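Local coordinates for penicillin binding protein 2X (Streptococcus thermophilus, PDB 5U47) that probably acts as a transpeptidase that cross-links peptidoglycan strands during septal cell-wall synthesis and is inactivated by beta-lactams that acylate its essential serine, at residues 54-59 against 103-108; 68-73 against 129-134; 483-488 against 502-507. The protein carries 1 engineered substitution. One frame throughout, in Å; residues are numbered along the deposited sequence.

Interaction 1. Residues 54-59 against 103-108; sequences AIVSTS and YQVSFG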
loop_
_atom_site.group_PDB
_atom_site.type_symbol
_atom_site.label_atom_id
_atom_site.label_comp_id
_atom_site.label_asym_id
_atom_site.label_seq_id
_atom_site.Cartn_x
_atom_site.Cartn_y
_atom_site.Cartn_z
ATOM N N ALA A 54 -0.084 -18.834 40.705
ATOM C CA ALA A 54 -0.379 -19.043 42.123
ATOM C C ALA A 54 0.884 -18.775 42.932
ATOM O O ALA A 54 1.916 -19.403 42.697
ATOM C CB ALA A 54 -0.892 -20.464 42.363
ATOM N N ILE A 55 0.821 -17.801 43.840
ATOM C CA ILE A 55 1.959 -17.505 44.699
ATOM C C ILE A 55 1.844 -18.403 45.934
ATOM O O ILE A 55 0.870 -18.302 46.692
ATOM C CB ILE A 55 2.022 -16.025 45.105
ATOM C CG1 ILE A 55 2.322 -15.166 43.873
ATOM C CG2 ILE A 55 3.094 -15.821 46.185
ATOM C CD1 ILE A 55 2.346 -13.679 44.166
ATOM N N VAL A 56 2.839 -19.273 46.112
ATOM C CA VAL A 56 2.864 -20.241 47.232
ATOM C C VAL A 56 3.897 -19.939 48.314
ATOM O O VAL A 56 3.889 -20.597 49.360
ATOM C CB VAL A 56 3.115 -21.686 46.720
ATOM C CG1 VAL A 56 1.961 -22.146 45.832
ATOM C CG2 VAL A 56 4.455 -21.804 45.979
ATOM N N SER A 57 4.783 -18.963 48.075
ATOM C CA SER A 57 5.825 -18.629 49.057
ATOM C C SER A 57 5.245 -18.194 50.393
ATOM O O SER A 57 4.385 -17.308 50.442
ATOM C CB SER A 57 6.728 -17.497 48.549
ATOM O OG SER A 57 7.715 -17.175 49.514
ATOM N N THR A 58 5.728 -18.810 51.476
ATOM C CA THR A 58 5.287 -18.444 52.819
ATOM C C THR A 58 5.816 -17.048 53.217
ATOM O O THR A 58 5.409 -16.483 54.248
ATOM C CB THR A 58 5.674 -19.521 53.864
ATOM O OG1 THR A 58 7.082 -19.765 53.820
ATOM C CG2 THR A 58 4.940 -20.817 53.579
ATOM N N SER A 59 6.732 -16.505 52.408
ATOM C CA SER A 59 7.245 -15.146 52.637
ATOM C C SER A 59 6.305 -14.066 52.093
ATOM O O SER A 59 6.476 -12.891 52.410
ATOM C CB SER A 59 8.641 -14.960 52.022
ATOM O OG SER A 59 9.599 -15.771 52.678
ATOM N N TYR A 103 8.302 -19.678 44.240
ATOM C CA TYR A 103 7.656 -18.505 44.808
ATOM C C TYR A 103 6.256 -18.437 44.199
ATOM O O TYR A 103 5.240 -18.508 44.909
ATOM C CB TYR A 103 8.463 -17.228 44.514
ATOM C CG TYR A 103 8.203 -16.108 45.511
ATOM C CD1 TYR A 103 6.993 -15.414 45.519
ATOM C CD2 TYR A 103 9.176 -15.745 46.457
ATOM C CE1 TYR A 103 6.752 -14.392 46.440
ATOM C CE2 TYR A 103 8.945 -14.725 47.381
ATOM C CZ TYR A 103 7.729 -14.049 47.371
ATOM O OH TYR A 103 7.476 -13.031 48.275
ATOM N N GLN A 104 6.227 -18.332 42.875
ATOM C CA GLN A 104 5.003 -18.280 42.113
ATOM C C GLN A 104 5.085 -19.355 41.047
ATOM O O GLN A 104 6.107 -19.482 40.373
ATOM C CB GLN A 104 4.860 -16.905 41.449
ATOM C CG GLN A 104 3.521 -16.664 40.773
ATOM C CD GLN A 104 3.412 -15.259 40.189
ATOM O OE1 GLN A 104 4.318 -14.796 39.497
ATOM N NE2 GLN A 104 2.292 -14.588 40.451
ATOM N N VAL A 105 4.003 -20.109 40.887
ATOM C CA VAL A 105 3.961 -21.174 39.898
ATOM C C VAL A 105 2.848 -20.942 38.872
ATOM O O VAL A 105 1.863 -20.235 39.145
ATOM C CB VAL A 105 3.783 -22.555 40.568
ATOM C CG1 VAL A 105 4.838 -22.742 41.657
ATOM C CG2 VAL A 105 2.378 -22.714 41.156
ATOM N N SER A 106 3.024 -21.543 37.699
ATOM C CA SER A 106 2.059 -21.466 36.606
ATOM C C SER A 106 1.404 -22.843 36.428
ATOM O O SER A 106 1.669 -23.761 37.205
ATOM C CB SER A 106 2.743 -20.977 35.327
ATOM O OG SER A 106 3.816 -21.824 34.969
ATOM N N PHE A 107 0.560 -22.990 35.412
ATOM C CA PHE A 107 -0.192 -24.228 35.225
ATOM C C PHE A 107 -0.239 -24.734 33.780
ATOM O O PHE A 107 -1.233 -25.338 33.360
ATOM C CB PHE A 107 -1.608 -24.038 35.805
ATOM C CG PHE A 107 -1.619 -23.794 37.291
ATOM C CD1 PHE A 107 -1.501 -22.503 37.807
ATOM C CD2 PHE A 107 -1.722 -24.854 38.179
ATOM C CE1 PHE A 107 -1.493 -22.284 39.177
ATOM C CE2 PHE A 107 -1.712 -24.639 39.546
ATOM C CZ PHE A 107 -1.600 -23.355 40.050
ATOM N N GLY A 108 0.846 -24.504 33.034
ATOM C CA GLY A 108 0.969 -25.004 31.658
ATOM C C GLY A 108 0.019 -24.427 30.623
ATOM O O GLY A 108 -0.561 -23.364 30.825
#

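Interaction 2. Residues 68-73 against 129-134; sequences LYVQES and AGIKGM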
loop_
_atom_site.group_PDB
_atom_site.type_symbol
_atom_site.label_atom_id
_atom_site.label_comp_id
_atom_site.label_asym_id
_atom_site.label_seq_id
_atom_site.Cartn_x
_atom_site.Cartn_y
_atom_site.Cartn_z
ATOM N N LEU A 68 -0.876 -13.727 52.297
ATOM C CA LEU A 68 -1.408 -13.341 50.975
ATOM C C LEU A 68 -1.177 -14.432 49.923
ATOM O O LEU A 68 -1.552 -14.265 48.752
ATOM C CB LEU A 68 -0.784 -12.019 50.525
ATOM C CG LEU A 68 -0.979 -10.837 51.497
ATOM C CD1 LEU A 68 -0.210 -9.595 51.036
ATOM C CD2 LEU A 68 -2.458 -10.510 51.664
ATOM N N TYR A 69 -0.569 -15.544 50.353
ATOM C CA TYR A 69 -0.274 -16.668 49.467
ATOM C C TYR A 69 -1.385 -17.706 49.561
ATOM O O TYR A 69 -2.253 -17.627 50.437
ATOM C CB TYR A 69 1.104 -17.303 49.790
ATOM C CG TYR A 69 1.331 -17.719 51.250
ATOM C CD1 TYR A 69 1.786 -16.795 52.187
ATOM C CD2 TYR A 69 1.112 -19.039 51.680
ATOM C CE1 TYR A 69 1.995 -17.152 53.513
ATOM C CE2 TYR A 69 1.326 -19.410 53.012
ATOM C CZ TYR A 69 1.768 -18.458 53.919
ATOM O OH TYR A 69 1.987 -18.780 55.229
ATOM N N VAL A 70 -1.386 -18.641 48.615
ATOM C CA VAL A 70 -2.364 -19.726 48.634
ATOM C C VAL A 70 -1.867 -20.725 49.689
ATOM O O VAL A 70 -0.734 -21.219 49.611
ATOM C CB VAL A 70 -2.554 -20.384 47.245
ATOM C CG1 VAL A 70 -1.261 -21.015 46.721
ATOM C CG2 VAL A 70 -3.677 -21.419 47.289
ATOM N N GLN A 71 -2.701 -21.004 50.682
ATOM C CA GLN A 71 -2.285 -21.894 51.762
ATOM C C GLN A 71 -2.560 -23.349 51.404
ATOM O O GLN A 71 -3.473 -23.636 50.612
ATOM C CB GLN A 71 -2.997 -21.510 53.056
ATOM C CG GLN A 71 -2.823 -20.048 53.420
ATOM C CD GLN A 71 -3.373 -19.717 54.792
ATOM O OE1 GLN A 71 -3.127 -20.437 55.762
ATOM N NE2 GLN A 71 -4.100 -18.608 54.886
ATOM N N GLU A 72 -1.769 -24.257 51.981
ATOM C CA GLU A 72 -1.926 -25.706 51.731
ATOM C C GLU A 72 -3.319 -26.218 52.094
ATOM O O GLU A 72 -3.843 -27.099 51.418
ATOM C CB GLU A 72 -0.846 -26.525 52.441
ATOM C CG GLU A 72 0.550 -26.272 51.891
ATOM C CD GLU A 72 1.582 -27.271 52.387
ATOM O OE1 GLU A 72 1.276 -28.491 52.434
ATOM O OE2 GLU A 72 2.716 -26.840 52.703
ATOM N N SER A 73 -3.925 -25.648 53.142
ATOM C CA SER A 73 -5.294 -26.027 53.522
ATOM C C SER A 73 -6.287 -25.803 52.365
ATOM O O SER A 73 -7.336 -26.443 52.309
ATOM C CB SER A 73 -5.748 -25.260 54.771
ATOM O OG SER A 73 -5.704 -23.856 54.587
ATOM N N ALA A 129 -14.633 -18.277 47.635
ATOM C CA ALA A 129 -14.042 -19.379 48.428
ATOM C C ALA A 129 -12.992 -18.901 49.446
ATOM O O ALA A 129 -12.383 -19.718 50.137
ATOM C CB ALA A 129 -13.422 -20.421 47.503
ATOM N N GLY A 130 -12.759 -17.591 49.520
ATOM C CA GLY A 130 -11.797 -17.037 50.478
ATOM C C GLY A 130 -10.344 -17.411 50.211
ATOM O O GLY A 130 -9.533 -17.437 51.125
ATOM N N ILE A 131 -10.011 -17.677 48.950
ATOM C CA ILE A 131 -8.654 -18.057 48.574
ATOM C C ILE A 131 -7.931 -16.851 47.966
ATOM O O ILE A 131 -8.404 -16.248 46.999
ATOM C CB ILE A 131 -8.665 -19.215 47.556
ATOM C CG1 ILE A 131 -9.435 -20.420 48.116
ATOM C CG2 ILE A 131 -7.238 -19.623 47.191
ATOM C CD1 ILE A 131 -9.785 -21.472 47.082
ATOM N N LYS A 132 -6.784 -16.524 48.552
ATOM C CA LYS A 132 -5.919 -15.437 48.108
ATOM C C LYS A 132 -4.680 -16.043 47.477
ATOM O O LYS A 132 -4.386 -17.212 47.712
ATOM C CB LYS A 132 -5.505 -14.579 49.313
ATOM C CG LYS A 132 -6.643 -13.761 49.888
ATOM C CD LYS A 132 -6.283 -13.117 51.218
ATOM C CE LYS A 132 -7.300 -12.044 51.593
ATOM N NZ LYS A 132 -8.708 -12.543 51.568
ATOM N N GLY A 133 -3.960 -15.255 46.679
ATOM C CA GLY A 133 -2.709 -15.710 46.053
ATOM C C GLY A 133 -2.791 -16.087 44.580
ATOM O O GLY A 133 -1.753 -16.323 43.953
ATOM N N MET A 134 -4.006 -16.181 44.035
ATOM C CA MET A 134 -4.178 -16.504 42.603
ATOM C C MET A 134 -4.144 -15.196 41.839
ATOM O O MET A 134 -4.680 -14.194 42.311
ATOM C CB MET A 134 -5.492 -17.252 42.353
ATOM C CG MET A 134 -5.636 -18.528 43.185
ATOM S SD MET A 134 -4.329 -19.753 42.909
ATOM C CE MET A 134 -4.606 -20.172 41.182
#

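Interaction 3. Residues 483-488 against 502-507; sequences GTLYNK and VTVKSG. Engineered in segment 502-507: T503 (natural residue Ala).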
loop_
_atom_site.group_PDB
_atom_site.type_symbol
_atom_site.label_atom_id
_atom_site.label_comp_id
_atom_site.label_asym_id
_atom_site.label_seq_id
_atom_site.Cartn_x
_atom_site.Cartn_y
_atom_site.Cartn_z
ATOM N N GLY A 483 -7.184 -6.333 -32.250
ATOM C CA GLY A 483 -7.185 -6.258 -30.787
ATOM C C GLY A 483 -6.626 -7.481 -30.087
ATOM O O GLY A 483 -7.135 -8.589 -30.264
ATOM N N THR A 484 -5.589 -7.278 -29.277
ATOM C CA THR A 484 -4.962 -8.371 -28.541
ATOM C C THR A 484 -5.846 -8.899 -27.422
ATOM O O THR A 484 -5.600 -9.983 -26.909
ATOM C CB THR A 484 -3.626 -7.938 -27.919
ATOM O OG1 THR A 484 -3.836 -6.768 -27.115
ATOM C CG2 THR A 484 -2.617 -7.646 -29.010
ATOM N N LEU A 485 -6.863 -8.132 -27.045
ATOM C CA LEU A 485 -7.780 -8.542 -25.987
ATOM C C LEU A 485 -9.201 -8.809 -26.484
ATOM O O LEU A 485 -10.160 -8.719 -25.710
ATOM C CB LEU A 485 -7.745 -7.541 -24.815
ATOM C CG LEU A 485 -6.426 -7.518 -24.033
ATOM C CD1 LEU A 485 -6.477 -6.484 -22.926
ATOM C CD2 LEU A 485 -6.093 -8.888 -23.450
ATOM N N TYR A 486 -9.324 -9.167 -27.769
ATOM C CA TYR A 486 -10.604 -9.577 -28.363
ATOM C C TYR A 486 -10.608 -11.103 -28.355
ATOM O O TYR A 486 -9.594 -11.723 -28.672
ATOM C CB TYR A 486 -10.735 -9.062 -29.790
ATOM C CG TYR A 486 -12.048 -9.392 -30.472
ATOM C CD1 TYR A 486 -13.184 -8.603 -30.277
ATOM C CD2 TYR A 486 -12.149 -10.472 -31.342
ATOM C CE1 TYR A 486 -14.386 -8.892 -30.922
ATOM C CE2 TYR A 486 -13.344 -10.766 -31.988
ATOM C CZ TYR A 486 -14.455 -9.971 -31.775
ATOM O OH TYR A 486 -15.639 -10.260 -32.423
ATOM N N ASN A 487 -11.726 -11.712 -27.970
ATOM C CA ASN A 487 -11.807 -13.170 -27.917
ATOM C C ASN A 487 -12.421 -13.669 -29.222
ATOM O O ASN A 487 -13.642 -13.701 -29.375
ATOM C CB ASN A 487 -12.621 -13.636 -26.713
ATOM C CG ASN A 487 -12.632 -15.155 -26.561
ATOM O OD1 ASN A 487 -12.291 -15.888 -27.483
ATOM N ND2 ASN A 487 -13.037 -15.623 -25.392
ATOM N N LYS A 488 -11.565 -14.062 -30.150
ATOM C CA LYS A 488 -12.031 -14.511 -31.472
ATOM C C LYS A 488 -12.948 -15.725 -31.416
ATOM O O LYS A 488 -13.862 -15.830 -32.217
ATOM C CB LYS A 488 -10.845 -14.743 -32.412
ATOM C CG LYS A 488 -10.047 -13.463 -32.603
ATOM C CD LYS A 488 -8.934 -13.549 -33.628
ATOM C CE LYS A 488 -8.188 -12.225 -33.600
ATOM N NZ LYS A 488 -7.148 -12.053 -34.643
ATOM N N VAL A 502 -15.050 -0.654 -22.233
ATOM C CA VAL A 502 -13.951 -0.828 -21.304
ATOM C C VAL A 502 -12.643 -0.470 -21.996
ATOM O O VAL A 502 -12.339 -0.951 -23.084
ATOM C CB VAL A 502 -13.863 -2.271 -20.778
ATOM C CG1 VAL A 502 -12.915 -2.338 -19.594
ATOM C CG2 VAL A 502 -15.242 -2.796 -20.355
ATOM N N THR A 503 -11.892 0.382 -21.336
ATOM C CA THR A 503 -10.591 0.864 -21.798
ATOM C C THR A 503 -9.548 -0.128 -21.283
ATOM O O THR A 503 -9.350 -0.263 -20.064
ATOM C CB THR A 503 -10.398 2.297 -21.251
ATOM O OG1 THR A 503 -11.053 3.202 -22.149
ATOM C CG2 THR A 503 -8.933 2.703 -21.086
ATOM N N VAL A 504 -8.890 -0.847 -22.193
ATOM C CA VAL A 504 -7.929 -1.845 -21.770
ATOM C C VAL A 504 -6.624 -1.817 -22.552
ATOM O O VAL A 504 -6.575 -1.331 -23.680
ATOM C CB VAL A 504 -8.544 -3.245 -21.912
ATOM C CG1 VAL A 504 -9.814 -3.358 -21.073
ATOM C CG2 VAL A 504 -8.876 -3.536 -23.381
ATOM N N LYS A 505 -5.568 -2.337 -21.931
ATOM C CA LYS A 505 -4.283 -2.551 -22.604
ATOM C C LYS A 505 -3.601 -3.713 -21.930
ATOM O O LYS A 505 -3.449 -3.739 -20.708
ATOM C CB LYS A 505 -3.370 -1.329 -22.577
ATOM C CG LYS A 505 -2.064 -1.528 -23.380
ATOM C CD LYS A 505 -2.313 -1.714 -24.884
ATOM C CE LYS A 505 -1.041 -2.024 -25.650
ATOM N NZ LYS A 505 -0.651 -3.460 -25.558
ATOM N N SER A 506 -3.172 -4.664 -22.732
ATOM C CA SER A 506 -2.498 -5.831 -22.249
ATOM C C SER A 506 -1.035 -5.597 -22.340
ATOM O O SER A 506 -0.554 -4.714 -23.068
ATOM C CB SER A 506 -2.807 -7.035 -23.163
ATOM O OG SER A 506 -2.414 -6.747 -24.505
ATOM N N GLY A 507 -0.308 -6.461 -21.669
ATOM C CA GLY A 507 1.107 -6.425 -21.746
ATOM C C GLY A 507 1.769 -7.773 -21.573
ATOM O O GLY A 507 1.254 -8.691 -20.912
HETATM O O HOH W 1 -2.868 -4.075 -27.362
#

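Interaction 1. Residues 54-59 against 103-108
A54 and V105 form an antiparallel hydrogen-bonded pair: A54 N donates to V105 O at 2.9 Å, and V105 N returns a bond of equal length to A54 O. Next along the ladder, I55 and Q104 make a non-hydrogen-bonded pair whose CA atoms close to 4.1 Å. The ladder ends at Y103, whose carbonyl is shared by two consecutive amides. V56 N reaches Y103 O at 2.8 Å, nearly on the line of the C=O bond, whereas S57 N comes to a lone pair of the same oxygen at 3.2 Å. This double grip marks the place where the strand gives way to a turn.

Side chains then fasten the end of the ladder. S57 CB stands 3.4 Å from the centroid of the Y103 ring, only 3° off its normal, a CH-pi contact squarely over one face. The Y103 ring can lie there because CG swings anti to the backbone N (chi1 -156°), carrying it back across S57. A small serine suits the spot: its CB fits under the ring while OG accepts from S59 N, an ST turn. Beside S57, I55 CG2 touches the ring obliquely, and I55 CG1 packs at 3.5 Å on Q104 NE2, which is hydrogen-bonded to L203 O. On the other face of the sheet, the short side chain of A54 leaves room for F107, which presents its ring edge to A54 CB at 3.7 Å.

Helix 90-97 covers that face, with L97 against A54, V56 and F107, and T93 also meeting F107. Strand 42-55, which carries A54 and I55, pairs with strand 134-143 as well, so the short strand 104-105 joins a larger mixed sheet.

Interaction 2. Residues 68-73 against 129-134
The connection between helix 116-128 and strand 134-143 brings K132 and G133 against L68, Y69 and V70, the residues that lead into helix 72-86. Helix 116-128 closes with a Schellman motif at G130, whose positive phi lets the chain turn out of the helix; I131 to G133 then lead into the strand.

The closest meeting is of backbone with backbone. The CA atoms of Y69 and G133 lie 4.3 Å apart, and L68 O approaches G133 CA to 3.3 Å. Glycine suits this place twice over: its phi of 103° would jam a CB against the preceding carbonyl, and a CB here would run into the backbone of Y69 and V70. Alongside, K132 O faces V70 CA at 3.4 Å, a bent CA-H...O contact with only 122° at the hydrogen. K132 adds its CB near L68 O, while the rest of its chain leads away to the surface, a fitting place for a long charged residue.

The side-chain share is small and apolar. V70 and I131 run alongside each other in the same direction, and their CG2 methyls meet at 4.0 Å. With V70 CG1 between the backbone N and the carbonyl carbon (chi1 61°), CG2 is left anti to the N, which sets it beside I131. Both beta-branched residues are buried against helix 72-86, V70 on F75 and V78, I131 on Q74 and K77.

The two segments share no conventional hydrogen bond: L68 O and G133 N, like V70 N and K132 O, are near enough but badly angled. V70 and G133 make their backbone bonds with I55 instead, and L68 makes one with Y60. The fit between the loops therefore rests on close backbone packing and one methyl pair, with a third segment supplying the polar links.

Interaction 3. Residues 483-488 against 502-507
Two hydroxyls make the direct polar link: T484 OG1 and S506 OG lie 3.0 Å apart in a hydrogen bond that either could donate. Each oxygen sits between its own backbone N and carbonyl carbon (chi1 54° in T484, 58° in S506), and these torsions turn the two hydroxyls to face each other. T484 lies in a type I turn from G483 to Y486 with its CB directed at the strand, so a short hydroxyl side chain is enough to reach S506.

A water adds a second polar route. It lies 2.9 Å from T484 OG1 and accepts from K505 NZ at the same distance. Although K505 leaves the strand on the side away from the turn, its chain bends at chi2 (65°) and again at chi4, until NZ also donates to S506 O at 2.8 Å. K505 NZ has a further hydrogen-bond partner in S354 OG.

Apolar contact comes from L485, the next residue of the turn. Its CD1 methyl touches S506 CB at 3.7 Å and V504 CG2 at 3.8 Å, sitting across the two residues that face the turn from strand 503-510. The branched leucine fills this buried spot, with V476 of helix 463-478 and V530 of the adjoining strand also against it.

K505, S506 and G507 fit the K(S/T)G motif on the edge strand of the transpeptidase sheet. With S295 and K298 of a probable SxxK motif packed on K505, and S354 probably belonging to the SxN motif, the arrangement is consistent with the active site of a penicillin-binding transpeptidase.

Overall arrangement
Interactions 1 and 2 belong to one structural unit in the dimerisation-domain range: their centres are 11 Å apart, and their segments alternate along the chain. I55 joins them, through probable hydrogen bonds from I55 N to G133 O and from V70 N to I55 O, both 3.0 Å, and Y69 packs on the backbone of S57. Interaction 3 follows later in the chain, in the transpeptidase range, on the opposite side of the chain's centre. Its centre lies about 71 Å from that of interaction 1 and 76 Å from that of interaction 2. The first two contacts thus lie at an end of the molecule far from the probable active site, where 483-488 meets 502-507.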